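Local coordinates for protein holliday junction resolvase Hjc (Sulfolobus solfataricus, PDB 4TKD) that resolves Holliday junctions formed during genetic recombination, cutting four-way DNA with paired nicks in opposing strands with the help of magnesium, at residues I15-R18 with L19-G23; G119-L122 with E123-V126; I74-F77 with A78-S81. One frame throughout, in Å; residues are numbered along the deposited sequence.

Contact 1 of 3, residues I15-R18 with L19-G23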
loop_
_atom_site.group_PDB
_atom_site.type_symbol
_atom_site.label_atom_id
_atom_site.label_comp_id
_atom_site.label_asym_id
_atom_site.label_seq_id
_atom_site.Cartn_x
_atom_site.Cartn_y
_atom_site.Cartn_z
ATOM N N ILE C 15 10.796 19.373 -10.397
ATOM C CA ILE C 15 9.818 18.446 -9.812
ATOM C C ILE C 15 8.794 19.248 -8.988
ATOM O O ILE C 15 7.586 19.050 -9.147
ATOM C CB ILE C 15 10.505 17.303 -9.000
ATOM C CG1 ILE C 15 11.334 16.380 -9.923
ATOM C CG2 ILE C 15 9.466 16.493 -8.204
ATOM C CD1 ILE C 15 12.263 15.337 -9.219
ATOM N N VAL C 16 9.285 20.165 -8.127
ATOM C CA VAL C 16 8.460 21.022 -7.255
ATOM C C VAL C 16 7.484 21.866 -8.082
ATOM O O VAL C 16 6.285 21.900 -7.780
ATOM C CB VAL C 16 9.326 21.875 -6.283
ATOM C CG1 VAL C 16 8.509 22.965 -5.604
ATOM C CG2 VAL C 16 10.004 20.994 -5.228
ATOM N N SER C 17 7.990 22.470 -9.178
ATOM C CA SER C 17 7.212 23.322 -10.076
ATOM C C SER C 17 6.110 22.554 -10.802
ATOM O O SER C 17 4.999 23.060 -10.905
ATOM C CB SER C 17 8.130 24.032 -11.067
ATOM O OG SER C 17 7.380 24.904 -11.897
ATOM N N ARG C 18 6.410 21.354 -11.314
ATOM C CA ARG C 18 5.434 20.529 -12.017
ATOM C C ARG C 18 4.365 19.966 -11.081
ATOM O O ARG C 18 3.188 19.992 -11.446
ATOM C CB ARG C 18 6.123 19.452 -12.864
ATOM C CG ARG C 18 6.203 19.879 -14.334
ATOM C CD ARG C 18 5.251 19.092 -15.224
ATOM N NE ARG C 18 3.838 19.368 -14.946
ATOM C CZ ARG C 18 3.074 20.187 -15.663
ATOM N NH1 ARG C 18 1.800 20.364 -15.341
ATOM N NH2 ARG C 18 3.576 20.830 -16.713
ATOM N N LEU C 19 4.752 19.546 -9.844
ATOM C CA LEU C 19 3.770 19.105 -8.838
ATOM C C LEU C 19 2.839 20.255 -8.454
ATOM O O LEU C 19 1.617 20.059 -8.357
ATOM C CB LEU C 19 4.442 18.485 -7.602
ATOM C CG LEU C 19 5.056 17.096 -7.826
ATOM C CD1 LEU C 19 5.941 16.705 -6.675
ATOM C CD2 LEU C 19 3.965 16.035 -8.085
ATOM N N ARG C 20 3.400 21.470 -8.326
ATOM C CA ARG C 20 2.603 22.676 -8.068
ATOM C C ARG C 20 1.631 22.960 -9.228
ATOM O O ARG C 20 0.455 23.222 -8.970
ATOM C CB ARG C 20 3.492 23.886 -7.745
ATOM C CG ARG C 20 3.964 23.864 -6.295
ATOM C CD ARG C 20 4.825 25.047 -5.923
ATOM N NE ARG C 20 5.271 24.939 -4.529
ATOM C CZ ARG C 20 6.424 25.412 -4.063
ATOM N NH1 ARG C 20 7.260 26.050 -4.870
ATOM N NH2 ARG C 20 6.758 25.230 -2.790
ATOM N N ASP C 21 2.078 22.780 -10.493
ATOM C CA ASP C 21 1.222 22.961 -11.681
ATOM C C ASP C 21 0.049 21.976 -11.664
ATOM O O ASP C 21 -1.007 22.279 -12.209
ATOM C CB ASP C 21 2.020 22.770 -12.987
ATOM C CG ASP C 21 3.065 23.828 -13.315
ATOM O OD1 ASP C 21 3.024 24.923 -12.700
ATOM O OD2 ASP C 21 3.919 23.567 -14.202
ATOM N N LYS C 22 0.233 20.809 -11.026
ATOM C CA LYS C 22 -0.801 19.775 -10.924
ATOM C C LYS C 22 -1.736 19.952 -9.708
ATOM O O LYS C 22 -2.554 19.077 -9.446
ATOM C CB LYS C 22 -0.191 18.356 -10.956
ATOM C CG LYS C 22 0.695 18.037 -12.162
ATOM C CD LYS C 22 -0.046 17.723 -13.421
ATOM C CE LYS C 22 0.912 17.083 -14.405
ATOM N NZ LYS C 22 0.530 17.383 -15.813
ATOM N N GLY C 23 -1.628 21.080 -8.995
ATOM C CA GLY C 23 -2.484 21.378 -7.846
ATOM C C GLY C 23 -2.029 20.846 -6.496
ATOM O O GLY C 23 -2.838 20.766 -5.567
#
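The carbonyl O of I15 accepts L19 N at 3.0 Å, in a bond that is nearly straight (166°). The same oxygen lies against CB and CG of L19, whose chi1 of -72°, with CG beside the backbone N, lays the leucine back along the turn toward I15. On that buried side CG2 of I15 meets CD1 of L19 at 3.8 Å, the two chains running side by side; branched aliphatic residues suit a helix face turned into the protein. One position further on, V16 CG1, set opposite the backbone N (chi1 168°), lies beneath one face of the R20 guanidinium, 3.4 Å from NH1. The extended R20 chain runs past V16 O to bring its flat end there, while NH2 bonds to V26 O. On the exposed side the bent R18 chain places its guanidinium over D21 and beside K22. D21 OD2 sits over a face of that guanidinium, 3.7 Å from R18 NH2 and well out of the plane, a long salt bridge of charges alone. R18 NH1 comes within 3.3 Å of K22 NZ, whose charge is answered by E123. A Schellman motif ends the helix: G23, with positive phi, gives its N to R20 O. Helix 10-21 lies on the mixed sheet, I15 and L19 touching I54 of strand 50-58 and V16 touching I43 and V26, while L19 also meets V126 of helix 122-133.

Contact 2 of 3, residues G119-L122 with E123-V126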
loop_
_atom_site.group_PDB
_atom_site.type_symbol
_atom_site.label_atom_id
_atom_site.label_comp_id
_atom_site.label_asym_id
_atom_site.label_seq_id
_atom_site.Cartn_x
_atom_site.Cartn_y
_atom_site.Cartn_z
ATOM N N GLY C 119 11.887 3.441 -13.563
ATOM C CA GLY C 119 10.738 3.855 -12.764
ATOM C C GLY C 119 9.572 4.477 -13.509
ATOM O O GLY C 119 9.297 4.135 -14.662
ATOM N N LEU C 120 8.867 5.386 -12.824
ATOM C CA LEU C 120 7.696 6.114 -13.329
ATOM C C LEU C 120 8.087 7.492 -13.781
ATOM O O LEU C 120 8.974 8.096 -13.189
ATOM C CB LEU C 120 6.650 6.270 -12.197
ATOM C CG LEU C 120 6.067 4.994 -11.580
ATOM C CD1 LEU C 120 5.512 5.266 -10.211
ATOM C CD2 LEU C 120 5.003 4.383 -12.473
ATOM N N ASP C 121 7.396 8.028 -14.782
ATOM C CA ASP C 121 7.592 9.420 -15.153
ATOM C C ASP C 121 6.627 10.212 -14.235
ATOM O O ASP C 121 5.863 9.588 -13.484
ATOM C CB ASP C 121 7.378 9.667 -16.659
ATOM C CG ASP C 121 5.971 9.512 -17.223
ATOM O OD1 ASP C 121 5.032 9.236 -16.436
ATOM O OD2 ASP C 121 5.807 9.672 -18.461
ATOM N N LEU C 122 6.661 11.558 -14.270
ATOM C CA LEU C 122 5.815 12.378 -13.395
ATOM C C LEU C 122 4.313 12.122 -13.525
ATOM O O LEU C 122 3.620 12.024 -12.514
ATOM C CB LEU C 122 6.131 13.871 -13.543
ATOM C CG LEU C 122 5.420 14.774 -12.542
ATOM C CD1 LEU C 122 6.359 15.199 -11.449
ATOM C CD2 LEU C 122 4.704 15.936 -13.242
ATOM N N GLU C 123 3.831 12.030 -14.756
ATOM C CA GLU C 123 2.429 11.843 -15.091
ATOM C C GLU C 123 1.902 10.539 -14.500
ATOM O O GLU C 123 0.833 10.546 -13.878
ATOM C CB GLU C 123 2.266 11.887 -16.635
ATOM C CG GLU C 123 0.931 12.418 -17.118
ATOM C CD GLU C 123 0.596 13.845 -16.723
ATOM O OE1 GLU C 123 1.448 14.745 -16.905
ATOM O OE2 GLU C 123 -0.539 14.062 -16.244
ATOM N N ASP C 124 2.672 9.430 -14.683
ATOM C CA ASP C 124 2.340 8.088 -14.169
ATOM C C ASP C 124 2.315 8.056 -12.681
ATOM O O ASP C 124 1.434 7.414 -12.116
ATOM C CB ASP C 124 3.312 7.004 -14.680
ATOM C CG ASP C 124 3.160 6.676 -16.158
ATOM O OD1 ASP C 124 2.069 6.949 -16.729
ATOM O OD2 ASP C 124 4.137 6.181 -16.752
ATOM N N LEU C 125 3.326 8.685 -12.039
ATOM C CA LEU C 125 3.390 8.732 -10.588
ATOM C C LEU C 125 2.078 9.295 -10.067
ATOM O O LEU C 125 1.360 8.588 -9.361
ATOM C CB LEU C 125 4.555 9.605 -10.134
ATOM C CG LEU C 125 4.795 9.602 -8.641
ATOM C CD1 LEU C 125 6.217 9.527 -8.372
ATOM C CD2 LEU C 125 4.250 10.856 -7.991
ATOM N N VAL C 126 1.748 10.540 -10.503
ATOM C CA VAL C 126 0.574 11.320 -10.134
ATOM C C VAL C 126 -0.724 10.577 -10.394
ATOM O O VAL C 126 -1.559 10.521 -9.497
ATOM C CB VAL C 126 0.609 12.740 -10.788
ATOM C CG1 VAL C 126 -0.730 13.485 -10.695
ATOM C CG2 VAL C 126 1.741 13.581 -10.193
#
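D121 holds its carboxylate between the backbone N and the carbonyl carbon (chi1 68°), and this turn of the side chain carries OD1 forward over the first turn of the helix to D124. There OD1 takes D124 N at 2.9 Å, the donor arriving nearly in line with the C-O bond. This is an N-cap: the amides that open a helix lack partners in a preceding turn, and a short side chain with an acceptor, such as aspartate, can supply one. The main chain of D121 contributes as well, its O receiving L125 N at 3.1 Å, while V126 N reaches L122 O at 3.1 Å almost straight (175°). The negative cap also stands at the helix end where the dipole would be expected to favour it. D124 has its CG beside its own backbone N, which brings OD2 to 3.2 Å from D121 OD1, the carboxylate planes 37° apart. Two such acids could raise each other's affinity for a proton, an effect probably eased by R127, which forms a salt bridge with D124 OD1; R127 of the second subunit adds a long, weak ion pair. Before the cap, L120 folds back toward the helix, CD2 lying 3.8 Å from D124 CB and CD1 4.1 Å from L125 CA. This apolar side continues into the fold: L120 and L125 meet F86 of strand 84-90, L122 and L125 meet F97 of strand 97-99, and on helix 10-21 L122 meets R18 and V126 meets L19.

Contact 3 of 3, residues I74-F77 with A78-S81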
loop_
_atom_site.group_PDB
_atom_site.type_symbol
_atom_site.label_atom_id
_atom_site.label_comp_id
_atom_site.label_asym_id
_atom_site.label_seq_id
_atom_site.Cartn_x
_atom_site.Cartn_y
_atom_site.Cartn_z
ATOM N N ILE C 74 13.472 7.547 6.243
ATOM C CA ILE C 74 12.492 7.949 5.227
ATOM C C ILE C 74 11.371 6.912 5.090
ATOM O O ILE C 74 10.231 7.293 4.840
ATOM C CB ILE C 74 13.065 8.488 3.879
ATOM C CG1 ILE C 74 13.924 7.429 3.157
ATOM C CG2 ILE C 74 13.793 9.817 4.083
ATOM C CD1 ILE C 74 14.243 7.670 1.718
ATOM N N ILE C 75 11.709 5.598 5.278
ATOM C CA ILE C 75 10.763 4.475 5.223
ATOM C C ILE C 75 9.755 4.661 6.382
ATOM O O ILE C 75 8.540 4.476 6.216
ATOM C CB ILE C 75 11.521 3.102 5.303
ATOM C CG1 ILE C 75 12.183 2.726 3.954
ATOM C CG2 ILE C 75 10.588 1.960 5.762
ATOM C CD1 ILE C 75 13.320 1.694 4.058
ATOM N N GLU C 76 10.278 5.019 7.544
ATOM C CA GLU C 76 9.507 5.213 8.768
ATOM C C GLU C 76 8.568 6.444 8.657
ATOM O O GLU C 76 7.399 6.372 9.049
ATOM C CB GLU C 76 10.451 5.336 9.978
ATOM C CG GLU C 76 10.812 4.044 10.704
ATOM C CD GLU C 76 9.657 3.163 11.139
ATOM O OE1 GLU C 76 9.293 2.288 10.329
ATOM O OE2 GLU C 76 9.240 3.218 12.315
ATOM N N PHE C 77 9.074 7.547 8.098
ATOM C CA PHE C 77 8.288 8.772 7.856
ATOM C C PHE C 77 7.127 8.401 6.911
ATOM O O PHE C 77 5.986 8.727 7.219
ATOM C CB PHE C 77 9.189 9.854 7.211
ATOM C CG PHE C 77 8.623 11.250 7.099
ATOM C CD1 PHE C 77 7.767 11.591 6.054
ATOM C CD2 PHE C 77 8.960 12.232 8.032
ATOM C CE1 PHE C 77 7.246 12.883 5.949
ATOM C CE2 PHE C 77 8.421 13.520 7.937
ATOM C CZ PHE C 77 7.579 13.841 6.887
ATOM N N ALA C 78 7.424 7.668 5.796
ATOM C CA ALA C 78 6.439 7.186 4.816
ATOM C C ALA C 78 5.371 6.297 5.429
ATOM O O ALA C 78 4.194 6.454 5.102
ATOM C CB ALA C 78 7.132 6.447 3.685
ATOM N N ARG C 79 5.793 5.351 6.293
ATOM C CA ARG C 79 4.900 4.404 6.951
ATOM C C ARG C 79 3.939 5.129 7.925
ATOM O O ARG C 79 2.727 4.868 7.914
ATOM C CB ARG C 79 5.701 3.320 7.680
ATOM C CG ARG C 79 4.821 2.272 8.380
ATOM C CD ARG C 79 5.577 1.335 9.331
ATOM N NE ARG C 79 6.287 2.034 10.410
ATOM C CZ ARG C 79 5.719 2.529 11.505
ATOM N NH1 ARG C 79 4.409 2.418 11.690
ATOM N NH2 ARG C 79 6.452 3.152 12.414
ATOM N N LYS C 80 4.487 6.007 8.769
ATOM C CA LYS C 80 3.711 6.786 9.758
ATOM C C LYS C 80 2.748 7.742 9.098
ATOM O O LYS C 80 1.596 7.839 9.516
ATOM C CB LYS C 80 4.636 7.551 10.706
ATOM C CG LYS C 80 5.331 6.639 11.714
ATOM C CD LYS C 80 6.399 7.401 12.437
ATOM C CE LYS C 80 7.023 6.544 13.499
ATOM N NZ LYS C 80 8.261 7.172 14.012
ATOM N N SER C 81 3.203 8.437 8.050
ATOM C CA SER C 81 2.387 9.409 7.309
ATOM C C SER C 81 1.288 8.769 6.460
ATOM O O SER C 81 0.289 9.417 6.188
ATOM C CB SER C 81 3.280 10.265 6.412
ATOM O OG SER C 81 3.834 9.475 5.373
#
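Residues 74-81 form uninterrupted alpha-helix, the last two turns of helix 68-81, with i to i+4 bonds from A78 N to I74 O (3.0 Å), R79 N to I75 O and K80 N to E76 O. On the outer side E76 and R79, three residues apart, point the same way. The arginine grips the carboxylate side-on: NE meets OE1 at 3.0 Å and NH2 meets OE2 at 2.8 Å, both bonds nearly straight. The oxygens lie in the guanidinium plane, yet the nitrogens approach from above the carboxylate, about 45° out of its plane. Bends at chi2 of E76 (-52°) and chi3 of R79 (58°) turn the two ends to face each other. In this PD-(D/E)XK nuclease fold the inner side of the helix packs on the sheet whose strand 50-58 carries E55, a probable magnesium ligand touched by I74. F77 and S81 rest on L53; A78, small enough to sit close to the sheet, touches L53 and L85. At the C-terminal end F77 O accepts S81 N at 2.9 Å; the serine hydroxyl has F77 O and A78 O both near it for its one proton, and accepts from G83 N. The third subunit packs here, its V26 against F77 and its L46 against S81.

In the fold
All three contacts are partly buried helical turns, aliphatic residues inside and charges outside, but they sit on three different helices; contact 1 has the most exposed residues. Contacts 1 and 2 adjoin, their centres 13 Å apart, and helices 10-21 and 122-133 are joined there by the K22-E123 salt bridge and by apolar packing. Contact 3, on helix 68-81, stands about 12 Å or more from either at nearest atoms. Their chemistry follows position: contact 1 ends a helix and has a long, out-of-plane ion pair, contact 2 begins one with an acidic cap, and contact 3 has a two-bond ion pair and meets the third subunit through packing and backbone bonds.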